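PDB 2NNN: probable transcriptional regulator from Pseudomonas aeruginosa, which probably acts as a DNA-binding transcription factor of the MarR family, with a winged-helix fold in a two-chain assembly. Local coordinates for residues R8-Q12 and I13-L17; Q22-A25 and A26-N30; V45-G48 and E49-P52; K70-V73 and E74-D77; Q127-E130 and T131-L135. All coordinates share one frame; numbering follows the deposited sequence.

Contact 1. Residues R8-Q12 and I13-L17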
loop_
_atom_site.group_PDB
_atom_site.type_symbol
_atom_site.label_atom_id
_atom_site.label_comp_id
_atom_site.label_asym_id
_atom_site.label_seq_id
_atom_site.Cartn_x
_atom_site.Cartn_y
_atom_site.Cartn_z
ATOM N N ARG A 8 14.476 5.265 13.949
ATOM C CA ARG A 8 13.177 4.924 14.522
ATOM C C ARG A 8 12.217 4.595 13.379
ATOM O O ARG A 8 12.253 5.235 12.312
ATOM C CB ARG A 8 12.640 6.080 15.373
ATOM N N LEU A 9 11.363 3.600 13.608
ATOM C CA LEU A 9 10.469 3.098 12.568
ATOM C C LEU A 9 9.474 4.148 12.060
ATOM O O LEU A 9 9.229 4.229 10.847
ATOM C CB LEU A 9 9.750 1.820 13.039
ATOM C CG LEU A 9 8.825 1.047 12.085
ATOM C CD1 LEU A 9 9.470 0.787 10.732
ATOM C CD2 LEU A 9 8.389 -0.259 12.742
ATOM N N ASP A 10 8.946 4.961 12.981
ATOM C CA ASP A 10 7.863 5.921 12.682
ATOM C C ASP A 10 8.286 7.130 11.848
ATOM O O ASP A 10 7.446 7.913 11.411
ATOM C CB ASP A 10 7.191 6.401 13.972
ATOM C CG ASP A 10 6.796 5.257 14.883
ATOM O OD1 ASP A 10 5.625 4.811 14.810
ATOM O OD2 ASP A 10 7.671 4.795 15.651
ATOM N N ASP A 11 9.590 7.283 11.650
ATOM C CA ASP A 11 10.140 8.277 10.728
ATOM C C ASP A 11 10.343 7.707 9.326
ATOM O O ASP A 11 10.522 8.455 8.363
ATOM C CB ASP A 11 11.474 8.802 11.255
ATOM C CG ASP A 11 11.329 9.489 12.596
ATOM O OD1 ASP A 11 10.312 10.195 12.806
ATOM O OD2 ASP A 11 12.233 9.317 13.441
ATOM N N GLN A 12 10.328 6.385 9.208
ATOM C CA GLN A 12 10.575 5.755 7.917
ATOM C C GLN A 12 9.381 5.996 7.028
ATOM O O GLN A 12 8.257 5.666 7.392
ATOM C CB GLN A 12 10.852 4.255 8.080
ATOM C CG GLN A 12 12.028 3.948 8.993
ATOM C CD GLN A 12 13.211 4.876 8.754
ATOM O OE1 GLN A 12 13.783 4.913 7.654
ATOM N NE2 GLN A 12 13.576 5.645 9.780
ATOM N N ILE A 13 9.628 6.591 5.869
ATOM C CA ILE A 13 8.570 6.936 4.932
ATOM C C ILE A 13 7.809 5.726 4.387
ATOM O O ILE A 13 6.642 5.839 4.039
ATOM C CB ILE A 13 9.084 7.865 3.806
ATOM C CG1 ILE A 13 7.914 8.551 3.081
ATOM C CG2 ILE A 13 9.992 7.108 2.840
ATOM C CD1 ILE A 13 7.251 9.647 3.891
ATOM N N GLY A 14 8.440 4.565 4.348
ATOM C CA GLY A 14 7.739 3.338 3.954
ATOM C C GLY A 14 6.631 2.920 4.910
ATOM O O GLY A 14 5.539 2.577 4.485
ATOM N N PHE A 15 6.926 2.953 6.205
ATOM C CA PHE A 15 5.952 2.660 7.265
ATOM C C PHE A 15 4.775 3.642 7.195
ATOM O O PHE A 15 3.611 3.242 7.259
ATOM C CB PHE A 15 6.668 2.741 8.624
ATOM C CG PHE A 15 5.811 2.375 9.808
ATOM C CD1 PHE A 15 4.937 1.277 9.766
ATOM C CD2 PHE A 15 5.907 3.104 10.992
ATOM C CE1 PHE A 15 4.155 0.948 10.851
ATOM C CE2 PHE A 15 5.121 2.771 12.099
ATOM C CZ PHE A 15 4.251 1.689 12.030
ATOM N N ILE A 16 5.099 4.926 7.036
ATOM C CA ILE A 16 4.116 5.997 6.911
ATOM C C ILE A 16 3.232 5.789 5.677
ATOM O O ILE A 16 2.021 5.837 5.775
ATOM C CB ILE A 16 4.827 7.381 6.858
ATOM C CG1 ILE A 16 5.661 7.606 8.142
ATOM C CG2 ILE A 16 3.818 8.518 6.626
ATOM C CD1 ILE A 16 6.406 8.940 8.186
ATOM N N LEU A 17 3.849 5.528 4.522
ATOM C CA LEU A 17 3.096 5.239 3.290
ATOM C C LEU A 17 2.142 4.076 3.446
ATOM O O LEU A 17 1.011 4.161 3.009
ATOM C CB LEU A 17 4.026 4.984 2.104
ATOM C CG LEU A 17 4.722 6.202 1.521
ATOM C CD1 LEU A 17 5.726 5.744 0.451
ATOM C CD2 LEU A 17 3.689 7.171 0.977
#
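Leu9 lays its branch point over one face of the Phe15 ring, and this is the tight part of the turn that leads into helix 13-31. CG of Leu9 stands 3.7 Å from CD2 of Phe15, offset toward the rim in a CH-pi contact, and the two side chains cross at about a right angle. The ring swings back toward Leu9 because its CG is anti to the backbone N (chi1 -176°). Both residues are buried, as suits two large apolar groups at the start of a helix. Gln12 sits at the N-cap: its carbonyl O receives Ile16 N at 3.3 Å, almost straight at 168°, while its folded side chain sends NE2 back to Arg8 O at 2.9 Å, holding the short 3-10 turn closed. The looser side belongs to the acids. Asp10 reaches the ring only at its edge, OD1 lying 3.4 Å from CE2 of Phe15, where the ring hydrogens are slightly positive; its other oxygen, OD2, makes a salt bridge to Arg46 of the second subunit. Asp11 stays exposed. A 3-10 turn running into a long helix that faces the partner chain fits the N-terminal dimerisation region of MarR-family proteins.

Contact 2. Residues Q22-A25 and A26-N30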
loop_
_atom_site.group_PDB
_atom_site.type_symbol
_atom_site.label_atom_id
_atom_site.label_comp_id
_atom_site.label_asym_id
_atom_site.label_seq_id
_atom_site.Cartn_x
_atom_site.Cartn_y
_atom_site.Cartn_z
ATOM N N GLN A 22 -3.278 1.881 4.321
ATOM C CA GLN A 22 -4.233 1.123 5.157
ATOM C C GLN A 22 -5.454 1.933 5.588
ATOM O O GLN A 22 -6.573 1.410 5.576
ATOM C CB GLN A 22 -3.554 0.542 6.406
ATOM C CG GLN A 22 -2.815 -0.773 6.172
ATOM C CD GLN A 22 -2.077 -1.265 7.404
ATOM O OE1 GLN A 22 -2.510 -1.057 8.559
ATOM N NE2 GLN A 22 -0.958 -1.912 7.175
ATOM N N ARG A 23 -5.252 3.192 5.971
ATOM C CA ARG A 23 -6.377 4.076 6.336
ATOM C C ARG A 23 -7.283 4.304 5.130
ATOM O O ARG A 23 -8.511 4.236 5.238
ATOM C CB ARG A 23 -5.886 5.426 6.880
ATOM C CG ARG A 23 -7.000 6.475 6.993
ATOM C CD ARG A 23 -6.575 7.645 7.846
ATOM N NE ARG A 23 -7.525 8.754 7.822
ATOM C CZ ARG A 23 -7.578 9.718 6.903
ATOM N NH1 ARG A 23 -6.758 9.723 5.854
ATOM N NH2 ARG A 23 -8.497 10.674 7.023
ATOM N N TYR A 24 -6.670 4.559 3.977
ATOM C CA TYR A 24 -7.436 4.779 2.759
ATOM C C TYR A 24 -8.280 3.550 2.450
ATOM O O TYR A 24 -9.477 3.664 2.168
ATOM C CB TYR A 24 -6.544 5.176 1.562
ATOM C CG TYR A 24 -7.400 5.486 0.367
ATOM C CD1 TYR A 24 -7.934 6.767 0.190
ATOM C CD2 TYR A 24 -7.745 4.484 -0.556
ATOM C CE1 TYR A 24 -8.756 7.051 -0.881
ATOM C CE2 TYR A 24 -8.567 4.764 -1.627
ATOM C CZ TYR A 24 -9.069 6.053 -1.775
ATOM O OH TYR A 24 -9.895 6.344 -2.831
ATOM N N ALA A 25 -7.656 2.377 2.521
ATOM C CA ALA A 25 -8.351 1.100 2.289
ATOM C C ALA A 25 -9.588 0.917 3.194
ATOM O O ALA A 25 -10.608 0.396 2.757
ATOM C CB ALA A 25 -7.375 -0.065 2.449
ATOM N N ALA A 26 -9.476 1.363 4.449
ATOM C CA ALA A 26 -10.560 1.311 5.430
ATOM C C ALA A 26 -11.718 2.273 5.095
ATOM O O ALA A 26 -12.880 1.902 5.197
ATOM C CB ALA A 26 -10.015 1.623 6.786
ATOM N N LEU A 27 -11.394 3.501 4.696
ATOM C CA LEU A 27 -12.399 4.501 4.268
ATOM C C LEU A 27 -13.102 4.076 2.981
ATOM O O LEU A 27 -14.305 4.271 2.808
ATOM C CB LEU A 27 -11.735 5.872 4.061
ATOM C CG LEU A 27 -11.013 6.551 5.246
ATOM C CD1 LEU A 27 -10.202 7.751 4.747
ATOM C CD2 LEU A 27 -11.987 6.989 6.302
ATOM N N PHE A 28 -12.330 3.511 2.063
ATOM C CA PHE A 28 -12.870 3.059 0.806
ATOM C C PHE A 28 -13.868 1.902 0.985
ATOM O O PHE A 28 -14.992 1.944 0.450
ATOM C CB PHE A 28 -11.742 2.687 -0.157
ATOM C CG PHE A 28 -12.216 2.464 -1.572
ATOM C CD1 PHE A 28 -12.814 1.253 -1.941
ATOM C CD2 PHE A 28 -12.094 3.476 -2.529
ATOM C CE1 PHE A 28 -13.262 1.041 -3.259
ATOM C CE2 PHE A 28 -12.547 3.283 -3.833
ATOM C CZ PHE A 28 -13.127 2.063 -4.198
ATOM N N ALA A 29 -13.458 0.880 1.729
ATOM C CA ALA A 29 -14.334 -0.247 2.036
ATOM C C ALA A 29 -15.609 0.182 2.781
ATOM O O ALA A 29 -16.686 -0.390 2.541
ATOM C CB ALA A 29 -13.569 -1.322 2.825
ATOM N N ASN A 30 -15.490 1.178 3.674
ATOM C CA ASN A 30 -16.643 1.709 4.404
ATOM C C ASN A 30 -17.529 2.559 3.523
ATOM O O ASN A 30 -18.731 2.613 3.721
ATOM C CB ASN A 30 -16.224 2.561 5.612
ATOM C CG ASN A 30 -15.497 1.762 6.683
ATOM O OD1 ASN A 30 -15.513 0.536 6.680
ATOM N ND2 ASN A 30 -14.839 2.461 7.593
#
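Tyr24 and Phe28 both carry CG opposite the backbone N (chi1 -176° and -169°), so that the two rings leave the same flank of helix 13-31 one turn apart. They do not stack. OH of Tyr24 comes to the edge of the Phe28 ring, 3.6 Å from CD2, while CE2 of Tyr24 lies 3.9 Å from that same CD2. Both rings are buried against Ile116 of helix 100-121, a place suited to broad aromatic side chains. Nearby, Arg23 runs extended from CG to NE, and Leu27 lifts CD1 beneath its guanidinium: the methyl lies 3.9 Å from CZ, over the centre of one face. Regular backbone bonds carry the turn, among them Leu27 N to Arg23 O at 3.0 Å and Phe28 N to Tyr24 O at 2.9 Å. Ala25, Ala26 and Ala29 keep the exposed flank slim, small residues well matched to helix. NH1 of Arg23 is hydrogen-bonded to Ala120 O and NH2 more weakly to Gln119 O. A guanidinium is poorly hydrated over its faces and donates within its plane; the leucine methyl therefore takes up a face at little polar cost, while the N-H groups remain available for carbonyls at the end of helix 100-121.

Contact 3. Residues V45-G48 and E49-P52; sequences VRLG and ETGP
Charge pairing comes first: Arg46 and Glu49, one turn apart on helix 38-50, form a salt bridge with NH1 of Arg46 3.1 Å from OE1 of Glu49. The oxygen lies near the guanidinium plane, but the donor comes from above the carboxylate plane, and the two planes stand 77° apart, so one nitrogen serves the acid, OE2 of Glu49 being farther from Arg46 NH1 at 3.4 Å, and no flat bidentate pair forms. Bends at chi2 and chi3 fold the arginine round to meet the acid. Its guanidinium has other partners: NH2 binds Leu61 O, and NH1 also forms a salt bridge with Asp10 of the second subunit. This helix precedes the helix-turn-helix pair 55-61 and 66-78 in the winged-helix domain, and Leu47 on its inner flank packs on Leu58 and on Val96 of strand 93-98. Among the backbone bonds, Thr50 N reaches Arg46 O at 3.0 Å and Gly51 N reaches Leu47 O at 3.2 Å, closing the last turn. Hydroxyl bonding is shared: OG1 of Thr50 lies 3.0 Å from Arg46 O and 2.8 Å from Gly51 O, with one proton for the two acceptors. A lodging of OG1 between backbone N and carbonyl carbon (chi1 53°) puts it there. Termination falls to Gly51, whose positive phi of 78° is easily adopted without a side chain; Pro52, lacking an N-H, then leads the chain away.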
loop_
_atom_site.group_PDB
_atom_site.type_symbol
_atom_site.label_atom_id
_atom_site.label_comp_id
_atom_site.label_asym_id
_atom_site.label_seq_id
_atom_site.Cartn_x
_atom_site.Cartn_y
_atom_site.Cartn_z
ATOM N N VAL A 45 -12.971 2.971 -13.516
ATOM C CA VAL A 45 -12.815 4.380 -13.851
ATOM C C VAL A 45 -11.988 4.543 -15.132
ATOM O O VAL A 45 -12.440 5.200 -16.061
ATOM C CB VAL A 45 -12.230 5.192 -12.660
ATOM C CG1 VAL A 45 -11.943 6.634 -13.051
ATOM C CG2 VAL A 45 -13.197 5.147 -11.474
ATOM N N ARG A 46 -10.815 3.913 -15.187
ATOM C CA ARG A 46 -9.926 4.044 -16.339
ATOM C C ARG A 46 -10.543 3.564 -17.661
ATOM O O ARG A 46 -10.424 4.251 -18.674
ATOM C CB ARG A 46 -8.578 3.361 -16.088
ATOM C CG ARG A 46 -7.507 3.679 -17.133
ATOM C CD ARG A 46 -7.078 5.133 -17.061
ATOM N NE ARG A 46 -6.046 5.343 -16.047
ATOM C CZ ARG A 46 -5.665 6.533 -15.585
ATOM N NH1 ARG A 46 -6.240 7.648 -16.012
ATOM N NH2 ARG A 46 -4.712 6.608 -14.674
ATOM N N LEU A 47 -11.203 2.402 -17.648
ATOM C CA LEU A 47 -11.964 1.923 -18.808
ATOM C C LEU A 47 -13.070 2.881 -19.261
ATOM O O LEU A 47 -13.489 2.841 -20.422
ATOM C CB LEU A 47 -12.588 0.563 -18.524
ATOM C CG LEU A 47 -11.730 -0.696 -18.588
ATOM C CD1 LEU A 47 -12.558 -1.876 -18.133
ATOM C CD2 LEU A 47 -11.145 -0.945 -19.982
ATOM N N GLY A 48 -13.564 3.714 -18.343
ATOM C CA GLY A 48 -14.526 4.748 -18.681
ATOM C C GLY A 48 -13.881 5.907 -19.402
ATOM O O GLY A 48 -14.486 6.490 -20.286
ATOM N N GLU A 49 -12.651 6.246 -19.019
ATOM C CA GLU A 49 -11.871 7.282 -19.709
ATOM C C GLU A 49 -11.470 6.861 -21.124
ATOM O O GLU A 49 -11.603 7.628 -22.074
ATOM C CB GLU A 49 -10.596 7.619 -18.930
ATOM C CG GLU A 49 -10.836 8.270 -17.584
ATOM C CD GLU A 49 -9.538 8.584 -16.838
ATOM O OE1 GLU A 49 -8.568 8.980 -17.521
ATOM O OE2 GLU A 49 -9.500 8.453 -15.580
ATOM N N THR A 50 -10.992 5.630 -21.247
ATOM C CA THR A 50 -10.285 5.175 -22.439
ATOM C C THR A 50 -11.186 4.633 -23.535
ATOM O O THR A 50 -10.896 4.794 -24.720
ATOM C CB THR A 50 -9.285 4.058 -22.083
ATOM O OG1 THR A 50 -9.979 3.027 -21.375
ATOM C CG2 THR A 50 -8.153 4.592 -21.219
ATOM N N GLY A 51 -12.274 3.983 -23.145
ATOM C CA GLY A 51 -13.029 3.169 -24.081
ATOM C C GLY A 51 -12.243 1.878 -24.236
ATOM O O GLY A 51 -11.370 1.587 -23.403
ATOM N N PRO A 52 -12.542 1.097 -25.293
ATOM C CA PRO A 52 -11.852 -0.176 -25.539
ATOM C C PRO A 52 -10.314 -0.051 -25.562
ATOM O O PRO A 52 -9.755 0.838 -26.208
ATOM C CB PRO A 52 -12.422 -0.647 -26.890
ATOM C CG PRO A 52 -13.169 0.520 -27.445
ATOM C CD PRO A 52 -13.577 1.370 -26.308
#

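Contact 4. Residues K70-V73 and E74-D77; sequences KGVV and ERLD
Within helix 66-78, probably the recognition helix of the winged helix-turn-helix, Arg75 bends back onto the turn before it and grips the carbonyl of Gly71. Two donors share that oxygen: Arg75 N at 3.0 Å, the ordinary helical bond, and Arg75 NE, also 3.0 Å from Gly71 O. They arrive from opposite faces of the carbonyl plane, and the oxygen lies near the guanidinium plane. The turn at chi3 (-61°) makes this possible by curling the arginine over its own helix, and the bond fixes how the guanidinium is rotated. On another flank Lys70 crosses Glu74 at a slant: CG and CE pass the acid oxygen, CE lying 3.5 Å from OE2 of Glu74, whereas NZ is 3.8 Å from that OE2, a long salt bridge. Flexible charged residues fit this exposed position. The inner side is apolar. Val72 CG1 meets Leu76 CD2 at 4.3 Å, and Val72 packs on Thr39 and Ala43 of helix 38-50, while Val73 presses on Leu58 of helix 55-61; branched, compact side chains fill such a helix interface. Asp77 continues the charged rim with a salt bridge to Arg84. One apolar flank packed on helices 38-50 and 55-61 and one charged flank turned outward are consistent with the recognition helix of a MarR-type winged helix.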
loop_
_atom_site.group_PDB
_atom_site.type_symbol
_atom_site.label_atom_id
_atom_site.label_comp_id
_atom_site.label_asym_id
_atom_site.label_seq_id
_atom_site.Cartn_x
_atom_site.Cartn_y
_atom_site.Cartn_z
ATOM N N LYS A 70 -5.167 -8.787 -14.878
ATOM C CA LYS A 70 -5.871 -9.977 -15.347
ATOM C C LYS A 70 -7.026 -10.328 -14.407
ATOM O O LYS A 70 -8.148 -10.555 -14.849
ATOM C CB LYS A 70 -4.908 -11.157 -15.436
ATOM C CG LYS A 70 -5.478 -12.361 -16.171
ATOM C CD LYS A 70 -4.485 -13.520 -16.203
ATOM C CE LYS A 70 -5.170 -14.822 -16.600
ATOM N NZ LYS A 70 -5.319 -14.947 -18.083
ATOM N N GLY A 71 -6.742 -10.343 -13.107
ATOM C CA GLY A 71 -7.686 -10.827 -12.118
ATOM C C GLY A 71 -8.678 -9.765 -11.673
ATOM O O GLY A 71 -9.806 -10.088 -11.288
ATOM N N VAL A 72 -8.263 -8.503 -11.704
ATOM C CA VAL A 72 -9.195 -7.415 -11.482
ATOM C C VAL A 72 -10.264 -7.435 -12.583
ATOM O O VAL A 72 -11.463 -7.368 -12.286
ATOM C CB VAL A 72 -8.478 -6.040 -11.416
ATOM C CG1 VAL A 72 -9.437 -4.901 -11.764
ATOM C CG2 VAL A 72 -7.852 -5.838 -10.056
ATOM N N VAL A 73 -9.830 -7.541 -13.843
ATOM C CA VAL A 73 -10.762 -7.553 -14.977
ATOM C C VAL A 73 -11.679 -8.783 -14.934
ATOM O O VAL A 73 -12.864 -8.687 -15.247
ATOM C CB VAL A 73 -10.035 -7.437 -16.342
ATOM C CG1 VAL A 73 -10.986 -7.738 -17.502
ATOM C CG2 VAL A 73 -9.447 -6.052 -16.518
ATOM N N GLU A 74 -11.136 -9.922 -14.520
ATOM C CA GLU A 74 -11.943 -11.134 -14.372
ATOM C C GLU A 74 -12.999 -11.019 -13.269
ATOM O O GLU A 74 -14.141 -11.424 -13.470
ATOM C CB GLU A 74 -11.061 -12.374 -14.193
ATOM C CG GLU A 74 -10.438 -12.845 -15.506
ATOM C CD GLU A 74 -9.291 -13.841 -15.328
ATOM O OE1 GLU A 74 -9.049 -14.294 -14.182
ATOM O OE2 GLU A 74 -8.627 -14.178 -16.346
ATOM N N ARG A 75 -12.627 -10.443 -12.125
ATOM C CA ARG A 75 -13.582 -10.173 -11.048
ATOM C C ARG A 75 -14.616 -9.114 -11.432
ATOM O O ARG A 75 -15.771 -9.200 -11.039
ATOM C CB ARG A 75 -12.862 -9.794 -9.756
ATOM C CG ARG A 75 -12.116 -10.968 -9.118
ATOM C CD ARG A 75 -11.261 -10.538 -7.933
ATOM N NE ARG A 75 -10.229 -9.566 -8.316
ATOM C CZ ARG A 75 -9.486 -8.874 -7.454
ATOM N NH1 ARG A 75 -9.652 -9.027 -6.140
ATOM N NH2 ARG A 75 -8.584 -8.015 -7.901
ATOM N N LEU A 76 -14.193 -8.124 -12.210
ATOM C CA LEU A 76 -15.096 -7.142 -12.802
ATOM C C LEU A 76 -16.034 -7.811 -13.827
ATOM O O LEU A 76 -17.154 -7.346 -14.056
ATOM C CB LEU A 76 -14.266 -6.044 -13.469
ATOM C CG LEU A 76 -14.381 -4.558 -13.095
ATOM C CD1 LEU A 76 -14.519 -4.326 -11.604
ATOM C CD2 LEU A 76 -13.189 -3.776 -13.642
ATOM N N ASP A 77 -15.573 -8.912 -14.428
ATOM C CA ASP A 77 -16.353 -9.657 -15.421
ATOM C C ASP A 77 -17.444 -10.484 -14.759
ATOM O O ASP A 77 -18.607 -10.405 -15.139
ATOM C CB ASP A 77 -15.448 -10.557 -16.263
ATOM C CG ASP A 77 -16.154 -11.109 -17.500
ATOM O OD1 ASP A 77 -17.244 -10.599 -17.851
ATOM O OD2 ASP A 77 -15.621 -12.058 -18.120
#

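Contact 5. Residues Q127-E130 and T131-L135; sequences QEQE and TLRGL
Arg133 lies beside Gln129, one turn earlier on helix 126-137, the two side chains pointing the same way. Starting at the root of the arginine, CB rests 3.4 Å from Gln129 O and a little farther from Glu130 O. The chain then stretches and turns at chi3 (-39°), which carries NE past Gln129 O at 4.1 Å, a distance of mere proximity. At the tip, NH2 comes back over the glutamine, 4.0 Å from Gln129 CB and equally far from its OE1, too long for a hydrogen bond; amide and guanidinium planes are turned 58° apart, too far from parallel to stack. NH1 instead donates to Asp11 O of the second subunit, a long reach that suits arginine. Helix 126-137 belongs to the dimerisation region of this MarR-type fold, resting through Leu132 on Leu121 of helix 100-121 and meeting the other chain as well: Glu128 OE2 forms a salt bridge with Arg138 of the second subunit. OE1 of the same acid accepts a hydrogen bond from Ser125 N, just before the helix. Gln129, too, has its main partner elsewhere, NE2 binding Leu124 O. Backbone bonds hold the turn, Leu132 N to Glu128 O at 2.8 Å and Arg133 N to Gln129 O at 2.9 Å. Thr131 N bonds to Gln127 O at 3.2 Å, and OG1 of Thr131 adds a weak bond to Gln127 O at 3.4 Å.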
loop_
_atom_site.group_PDB
_atom_site.type_symbol
_atom_site.label_atom_id
_atom_site.label_comp_id
_atom_site.label_asym_id
_atom_site.label_seq_id
_atom_site.Cartn_x
_atom_site.Cartn_y
_atom_site.Cartn_z
ATOM N N GLN A 127 -5.525 24.099 1.115
ATOM C CA GLN A 127 -4.183 24.528 0.743
ATOM C C GLN A 127 -3.190 23.378 0.940
ATOM O O GLN A 127 -2.434 23.044 0.030
ATOM C CB GLN A 127 -3.761 25.740 1.578
ATOM C CG GLN A 127 -4.656 26.998 1.432
ATOM C CD GLN A 127 -5.845 27.054 2.408
ATOM O OE1 GLN A 127 -6.013 26.182 3.270
ATOM N NE2 GLN A 127 -6.672 28.092 2.270
ATOM N N GLU A 128 -3.208 22.776 2.131
ATOM C CA GLU A 128 -2.314 21.676 2.487
ATOM C C GLU A 128 -2.500 20.444 1.601
ATOM O O GLU A 128 -1.528 19.756 1.283
ATOM C CB GLU A 128 -2.520 21.278 3.945
ATOM C CG GLU A 128 -2.005 22.283 4.963
ATOM C CD GLU A 128 -2.220 21.816 6.382
ATOM O OE1 GLU A 128 -3.365 21.467 6.734
ATOM O OE2 GLU A 128 -1.244 21.793 7.148
ATOM N N GLN A 129 -3.750 20.176 1.224
ATOM C CA GLN A 129 -4.105 19.092 0.315
ATOM C C GLN A 129 -3.385 19.239 -1.014
ATOM O O GLN A 129 -2.831 18.267 -1.531
ATOM C CB GLN A 129 -5.627 19.043 0.112
ATOM C CG GLN A 129 -6.378 18.720 1.397
ATOM C CD GLN A 129 -7.859 18.471 1.207
ATOM O OE1 GLN A 129 -8.345 18.332 0.089
ATOM N NE2 GLN A 129 -8.585 18.396 2.312
ATOM N N GLU A 130 -3.380 20.462 -1.539
ATOM C CA GLU A 130 -2.695 20.810 -2.789
ATOM C C GLU A 130 -1.167 20.620 -2.701
ATOM O O GLU A 130 -0.545 20.062 -3.615
ATOM C CB GLU A 130 -3.056 22.249 -3.190
ATOM C CG GLU A 130 -2.844 22.588 -4.673
ATOM C CD GLU A 130 -1.459 23.171 -4.988
ATOM O OE1 GLU A 130 -0.801 23.730 -4.071
ATOM O OE2 GLU A 130 -1.026 23.083 -6.167
ATOM N N THR A 131 -0.573 21.084 -1.603
ATOM C CA THR A 131 0.845 20.879 -1.334
ATOM C C THR A 131 1.163 19.386 -1.270
ATOM O O THR A 131 2.120 18.926 -1.879
ATOM C CB THR A 131 1.262 21.524 0.004
ATOM O OG1 THR A 131 0.918 22.911 -0.008
ATOM C CG2 THR A 131 2.761 21.365 0.248
ATOM N N LEU A 132 0.353 18.636 -0.530
ATOM C CA LEU A 132 0.582 17.205 -0.357
ATOM C C LEU A 132 0.467 16.449 -1.678
ATOM O O LEU A 132 1.338 15.665 -2.007
ATOM C CB LEU A 132 -0.366 16.603 0.691
ATOM C CG LEU A 132 -0.292 15.078 0.792
ATOM C CD1 LEU A 132 0.882 14.607 1.663
ATOM C CD2 LEU A 132 -1.597 14.532 1.294
ATOM N N ARG A 133 -0.600 16.701 -2.428
ATOM C CA ARG A 133 -0.802 16.055 -3.723
ATOM C C ARG A 133 0.395 16.292 -4.662
ATOM O O ARG A 133 0.834 15.358 -5.345
ATOM C CB ARG A 133 -2.110 16.543 -4.367
ATOM C CG ARG A 133 -2.876 15.476 -5.169
ATOM C CD ARG A 133 -4.222 15.990 -5.733
ATOM N NE ARG A 133 -4.932 16.870 -4.795
ATOM C CZ ARG A 133 -6.089 16.580 -4.198
ATOM N NH1 ARG A 133 -6.713 15.423 -4.431
ATOM N NH2 ARG A 133 -6.630 17.461 -3.368
ATOM N N GLY A 134 0.916 17.526 -4.671
ATOM C CA GLY A 134 2.079 17.905 -5.479
ATOM C C GLY A 134 3.371 17.215 -5.067
ATOM O O GLY A 134 4.086 16.655 -5.904
ATOM N N LEU A 135 3.671 17.269 -3.771
ATOM C CA LEU A 135 4.809 16.561 -3.183
ATOM C C LEU A 135 4.720 15.040 -3.393
ATOM O O LEU A 135 5.690 14.407 -3.798
ATOM C CB LEU A 135 4.914 16.904 -1.692
ATOM C CG LEU A 135 5.805 18.058 -1.198
ATOM C CD1 LEU A 135 5.899 19.246 -2.164
ATOM C CD2 LEU A 135 5.372 18.517 0.191
#

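Overall arrangement
From the N terminus, the contacts follow in series; none nests in or crosses another, and each is local, between neighbouring turns, and closes no long loop. Contact 1 sets the 3-10 turn onto helix 13-31, and contact 2 continues on that helix, their centres about 19 Å apart. Contact 3 ends helix 38-50, and contact 4 occupies helix 66-78, with centres about 15 Å apart within the winged helix. Contact 5, on helix 126-137, returns to the dimer end, about 19 Å between centres from contact 1 and 33 Å from contact 4. Contacts 1, 2, 3 and 5 touch the second subunit, so dimerisation helices and winged helix alike meet the partner chain.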